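Side-chain contacts in D-aminopeptidase (Burkholderia sp. LK4, PDB 5TZB), which probably hydrolyses peptides bearing an N-terminal beta-amino acid, as a beta-aminopeptidase of peptidase family S58 related to the Ntn hydrolases: residues H87-N92 with R281-L286; M189-F194 with N351-G356. All blocks are in the same frame, centred on the assembly; numbering follows the deposited sequence.

Contact 1: residues H87-N92 with R281-L286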
loop_
_atom_site.group_PDB
_atom_site.type_symbol
_atom_site.label_atom_id
_atom_site.label_comp_id
_atom_site.label_asym_id
_atom_site.label_seq_id
_atom_site.Cartn_x
_atom_site.Cartn_y
_atom_site.Cartn_z
ATOM N N HIS C 87 9.534 -4.078 1.528
ATOM C CA HIS C 87 9.017 -3.795 0.203
ATOM C C HIS C 87 8.852 -5.068 -0.619
ATOM O O HIS C 87 9.738 -5.929 -0.645
ATOM C CB HIS C 87 9.904 -2.819 -0.589
ATOM C CG HIS C 87 9.373 -2.577 -1.965
ATOM N ND1 HIS C 87 8.399 -1.632 -2.229
ATOM C CD2 HIS C 87 9.585 -3.227 -3.136
ATOM C CE1 HIS C 87 8.071 -1.686 -3.506
ATOM N NE2 HIS C 87 8.774 -2.646 -4.082
ATOM N N VAL C 88 7.724 -5.164 -1.316
ATOM C CA VAL C 88 7.471 -6.326 -2.152
ATOM C C VAL C 88 7.441 -5.953 -3.632
ATOM O O VAL C 88 6.546 -5.249 -4.089
ATOM C CB VAL C 88 6.137 -7.025 -1.786
ATOM C CG1 VAL C 88 5.905 -8.182 -2.748
ATOM C CG2 VAL C 88 6.168 -7.513 -0.354
ATOM N N LEU C 89 8.453 -6.408 -4.365
ATOM C CA LEU C 89 8.501 -6.246 -5.808
ATOM C C LEU C 89 7.549 -7.237 -6.473
ATOM O O LEU C 89 6.916 -6.912 -7.469
ATOM C CB LEU C 89 9.945 -6.438 -6.329
ATOM C CG LEU C 89 10.229 -6.620 -7.826
ATOM C CD1 LEU C 89 9.639 -5.508 -8.706
ATOM C CD2 LEU C 89 11.759 -6.701 -8.028
ATOM N N ASN C 90 7.496 -8.458 -5.948
ATOM C CA ASN C 90 6.610 -9.494 -6.492
ATOM C C ASN C 90 6.285 -10.546 -5.442
ATOM O O ASN C 90 7.121 -11.404 -5.141
ATOM C CB ASN C 90 7.264 -10.159 -7.701
ATOM C CG ASN C 90 6.266 -10.922 -8.569
ATOM O OD1 ASN C 90 5.534 -10.318 -9.360
ATOM N ND2 ASN C 90 6.256 -12.250 -8.449
ATOM N N GLY C 91 5.066 -10.510 -4.908
ATOM C CA GLY C 91 4.727 -11.322 -3.748
ATOM C C GLY C 91 4.412 -12.784 -3.970
ATOM O O GLY C 91 3.570 -13.332 -3.252
ATOM N N ASN C 92 5.072 -13.430 -4.943
ATOM C CA ASN C 92 4.856 -14.852 -5.177
ATOM C C ASN C 92 5.695 -15.668 -4.213
ATOM O O ASN C 92 6.521 -16.468 -4.632
ATOM C CB ASN C 92 5.190 -15.241 -6.637
ATOM C CG ASN C 92 4.420 -16.481 -7.107
ATOM O OD1 ASN C 92 3.943 -17.272 -6.291
ATOM N ND2 ASN C 92 4.319 -16.669 -8.436
ATOM N N ARG C 281 15.005 -0.186 -2.435
ATOM C CA ARG C 281 16.182 -0.057 -3.299
ATOM C C ARG C 281 16.772 -1.444 -3.602
ATOM O O ARG C 281 17.681 -1.581 -4.431
ATOM C CB ARG C 281 17.250 0.869 -2.682
ATOM C CG ARG C 281 16.839 2.368 -2.562
ATOM C CD ARG C 281 15.660 2.646 -3.448
ATOM N NE ARG C 281 15.361 4.021 -3.838
ATOM C CZ ARG C 281 14.384 4.768 -3.332
ATOM N NH1 ARG C 281 13.641 4.340 -2.320
ATOM N NH2 ARG C 281 14.167 5.971 -3.835
ATOM N N ALA C 282 16.263 -2.479 -2.939
ATOM C CA ALA C 282 16.653 -3.836 -3.300
ATOM C C ALA C 282 16.195 -4.162 -4.735
ATOM O O ALA C 282 16.882 -4.902 -5.451
ATOM C CB ALA C 282 16.095 -4.843 -2.299
ATOM N N SER C 283 15.078 -3.566 -5.164
ATOM C CA SER C 283 14.602 -3.676 -6.561
ATOM C C SER C 283 15.680 -3.209 -7.524
ATOM O O SER C 283 15.851 -3.763 -8.607
ATOM C CB SER C 283 13.355 -2.818 -6.814
ATOM O OG SER C 283 12.213 -3.261 -6.095
ATOM N N VAL C 284 16.358 -2.132 -7.145
ATOM C CA VAL C 284 17.374 -1.538 -8.000
ATOM C C VAL C 284 18.567 -2.479 -8.126
ATOM O O VAL C 284 19.057 -2.728 -9.244
ATOM C CB VAL C 284 17.812 -0.161 -7.469
ATOM C CG1 VAL C 284 18.872 0.439 -8.365
ATOM C CG2 VAL C 284 16.605 0.755 -7.379
ATOM N N GLY C 285 19.040 -3.019 -7.009
ATOM C CA GLY C 285 20.145 -3.964 -7.075
ATOM C C GLY C 285 19.803 -5.220 -7.879
ATOM O O GLY C 285 20.571 -5.653 -8.751
ATOM N N LEU C 286 18.635 -5.794 -7.594
ATOM C CA LEU C 286 18.171 -7.013 -8.268
ATOM C C LEU C 286 18.020 -6.800 -9.774
ATOM O O LEU C 286 18.421 -7.652 -10.574
ATOM C CB LEU C 286 16.828 -7.471 -7.665
ATOM C CG LEU C 286 16.049 -8.595 -8.361
ATOM C CD1 LEU C 286 16.861 -9.898 -8.415
ATOM C CD2 LEU C 286 14.676 -8.810 -7.679
#
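Leu89 meets helix 272-289 at two points: its CD2 methyl meets Leu286, and CB and the same methyl meet the Ser283 hydroxyl. The tightest approach joins the two leucine tips, where Leu89 CD2 lies 3.6 Å from Leu286 CD2. The two side chains cross obliquely and touch through this one pair of methyls. Each leucine carries its CG opposite the backbone N (chi1 167° for Leu89, 171° for Leu286), and in each CD2 is the methyl that continues the chain away from CA, which brings the two CD2 atoms together.

Ser283 sits one helical turn before Leu286 and turns its hydroxyl toward both Leu89 and His87. Ser283 OG is 3.9 Å from Leu89 CB and 4.0 Å from Leu89 CD2, so the oxygen rests against the flank of the leucine at van der Waals distance. On the imidazole, Ser283 OG is about equally far from two atoms of His87, CD2 and NE2, at 4.0 Å, and comes in obliquely to the ring. No hydrogen bond links the segments. The polar end of His87 is engaged by another chain, NE2 pairing with Gln280 OE1 of the second subunit. With chi1 of 178°, the His87 ring stands clear of its own backbone N and reaches toward the helix and this subunit boundary.

Leu89 lies at a corner of the chain: with Asn90 it faces Asp299 in a classic beta bulge, where strand 82-88 gives way to strand 90-91. Both strands pair antiparallel with strand 298-305, whose Phe301 touches His87, Leu89 and Ser283. Helix 272-289 packs on this sheet, Leu286 also reaching Ile260 of strand 260-266, while on helix 331-355 Ile349 meets Leu286 and Ala342 meets Val284.

Contact 2: residues M189-F194 with N351-G356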
loop_
_atom_site.group_PDB
_atom_site.type_symbol
_atom_site.label_atom_id
_atom_site.label_comp_id
_atom_site.label_asym_id
_atom_site.label_seq_id
_atom_site.Cartn_x
_atom_site.Cartn_y
_atom_site.Cartn_z
ATOM N N MET C 189 19.300 -23.938 -3.645
ATOM C CA MET C 189 18.790 -22.896 -4.526
ATOM C C MET C 189 19.548 -22.757 -5.853
ATOM O O MET C 189 20.708 -23.158 -5.992
ATOM C CB MET C 189 18.785 -21.557 -3.783
ATOM C CG MET C 189 17.930 -21.589 -2.515
ATOM S SD MET C 189 16.255 -22.185 -2.860
ATOM C CE MET C 189 15.649 -22.483 -1.196
ATOM N N ILE C 190 18.852 -22.184 -6.822
ATOM C CA ILE C 190 19.318 -22.058 -8.195
ATOM C C ILE C 190 19.085 -20.629 -8.679
ATOM O O ILE C 190 17.987 -20.097 -8.536
ATOM C CB ILE C 190 18.582 -23.056 -9.103
ATOM C CG1 ILE C 190 18.918 -24.492 -8.683
ATOM C CG2 ILE C 190 18.895 -22.800 -10.567
ATOM C CD1 ILE C 190 18.088 -25.563 -9.393
ATOM N N CYS C 191 20.118 -20.003 -9.229
ATOM C CA CYS C 191 20.033 -18.605 -9.649
ATOM C C CYS C 191 20.584 -18.423 -11.062
ATOM O O CYS C 191 21.683 -18.878 -11.380
ATOM C CB CYS C 191 20.774 -17.707 -8.658
ATOM S SG CYS C 191 20.712 -15.939 -9.042
ATOM N N HIS C 192 19.796 -17.779 -11.916
ATOM C CA HIS C 192 20.135 -17.636 -13.330
ATOM C C HIS C 192 20.560 -18.969 -13.961
ATOM O O HIS C 192 21.474 -19.027 -14.790
ATOM C CB HIS C 192 21.213 -16.562 -13.515
ATOM C CG HIS C 192 20.685 -15.168 -13.341
ATOM N ND1 HIS C 192 19.881 -14.560 -14.283
ATOM C CD2 HIS C 192 20.840 -14.267 -12.341
ATOM C CE1 HIS C 192 19.567 -13.341 -13.871
ATOM N NE2 HIS C 192 20.143 -13.137 -12.699
ATOM N N GLU C 193 19.887 -20.036 -13.529
ATOM C CA GLU C 193 20.107 -21.384 -14.037
ATOM C C GLU C 193 21.545 -21.848 -13.789
ATOM O O GLU C 193 22.061 -22.714 -14.496
ATOM C CB GLU C 193 19.737 -21.450 -15.520
ATOM C CG GLU C 193 18.316 -20.973 -15.760
ATOM C CD GLU C 193 17.895 -21.031 -17.215
ATOM O OE1 GLU C 193 17.474 -19.981 -17.764
ATOM O OE2 GLU C 193 17.955 -22.127 -17.793
ATOM N N PHE C 194 22.185 -21.225 -12.802
ATOM C CA PHE C 194 23.402 -21.737 -12.182
ATOM C C PHE C 194 23.096 -22.021 -10.722
ATOM O O PHE C 194 21.997 -21.716 -10.253
ATOM C CB PHE C 194 24.545 -20.734 -12.259
ATOM C CG PHE C 194 25.063 -20.499 -13.635
ATOM C CD1 PHE C 194 25.797 -21.477 -14.296
ATOM C CD2 PHE C 194 24.857 -19.275 -14.260
ATOM C CE1 PHE C 194 26.296 -21.251 -15.577
ATOM C CE2 PHE C 194 25.356 -19.037 -15.535
ATOM C CZ PHE C 194 26.076 -20.028 -16.196
ATOM N N ASN C 351 27.872 -12.400 -5.557
ATOM C CA ASN C 351 28.650 -13.221 -4.619
ATOM C C ASN C 351 28.037 -14.613 -4.429
ATOM O O ASN C 351 28.754 -15.592 -4.284
ATOM C CB ASN C 351 28.787 -12.525 -3.260
ATOM C CG ASN C 351 29.972 -11.569 -3.200
ATOM O OD1 ASN C 351 30.882 -11.628 -4.028
ATOM N ND2 ASN C 351 29.991 -10.720 -2.183
ATOM N N ALA C 352 26.708 -14.695 -4.413
ATOM C CA ALA C 352 26.033 -15.987 -4.280
ATOM C C ALA C 352 26.384 -16.905 -5.445
ATOM O O ALA C 352 26.653 -18.090 -5.260
ATOM C CB ALA C 352 24.506 -15.802 -4.197
ATOM N N LEU C 353 26.369 -16.346 -6.645
ATOM C CA LEU C 353 26.697 -17.083 -7.851
ATOM C C LEU C 353 28.151 -17.548 -7.842
ATOM O O LEU C 353 28.460 -18.679 -8.214
ATOM C CB LEU C 353 26.428 -16.211 -9.074
ATOM C CG LEU C 353 24.936 -16.011 -9.337
ATOM C CD1 LEU C 353 24.726 -14.852 -10.309
ATOM C CD2 LEU C 353 24.366 -17.290 -9.919
ATOM N N VAL C 354 29.045 -16.655 -7.433
ATOM C CA VAL C 354 30.469 -16.945 -7.424
ATOM C C VAL C 354 30.832 -18.046 -6.419
ATOM O O VAL C 354 31.738 -18.844 -6.666
ATOM C CB VAL C 354 31.273 -15.667 -7.139
ATOM C CG1 VAL C 354 32.730 -15.986 -6.880
ATOM C CG2 VAL C 354 31.136 -14.714 -8.316
ATOM N N ALA C 355 30.116 -18.090 -5.299
ATOM C CA ALA C 355 30.352 -19.093 -4.268
ATOM C C ALA C 355 29.668 -20.429 -4.593
ATOM O O ALA C 355 29.905 -21.433 -3.920
ATOM C CB ALA C 355 29.891 -18.586 -2.921
ATOM N N GLY C 356 28.800 -20.433 -5.602
ATOM C CA GLY C 356 28.044 -21.625 -5.955
ATOM C C GLY C 356 28.867 -22.726 -6.596
ATOM O O GLY C 356 29.770 -22.458 -7.390
#
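Apolar packing centres on Leu353, whose CD2 methyl lies against the flank of a tight hairpin. It is 3.8 Å from Cys191 CB and 4.0 Å from Cys191 SG, with Phe194 CB more distant at 4.2 Å. In Leu353 CG stands opposite the carbonyl carbon (chi1 -72°); with chi2 at 165° CD1 continues the extended chain toward His192, and CD2 branches off onto Cys191. The CD1 methyl approaches the His192 ring obliquely, 4.4 Å from CD2 of that histidine.

Against the backbone, Leu353 CD2 also rests 3.4 Å from Cys191 O. That carbonyl is engaged within the hairpin, accepting a bond from Phe194 N, while Cys191 N donates to Phe194 O; the first of these closes the type I' turn from Cys191 to Phe194, and the second completes the hydrogen-bonded pair of the hairpin.

Polar contacts hold the turn from outside: His192 ND1 bonds to Val224 O, and Arg225 bonds to the carbonyls of His192 and Glu193 and makes a cation-pi contact with Phe194.

The hairpin of strands 190-191 and 194-195 packs against the C-terminal end of helix 331-355. Cys191 also touches Ala220 of strand 213-220, and Phe194 meets Arg373 of helix 371-380.

The two contacts are centred 18 Å apart, and their nearest atoms stay about 6 Å from each other without touching. Along the chain their segments alternate: 87-92, 189-194, 281-286, then 351-356, all four belonging to the S58 peptidase fold. They are joined through helix 331-355, which supplies Leu353 to contact 2 and packs beside helix 272-289 of contact 1. The mixed sheet that holds strand 298-305 connects them too, through strands 82-88 and 90-91 in contact 1 and strand 213-220 beside contact 2. Contact 1 lies at subunit boundaries of the tetramer, whereas no other chain touches the segments of contact 2, a packing site internal to the subunit.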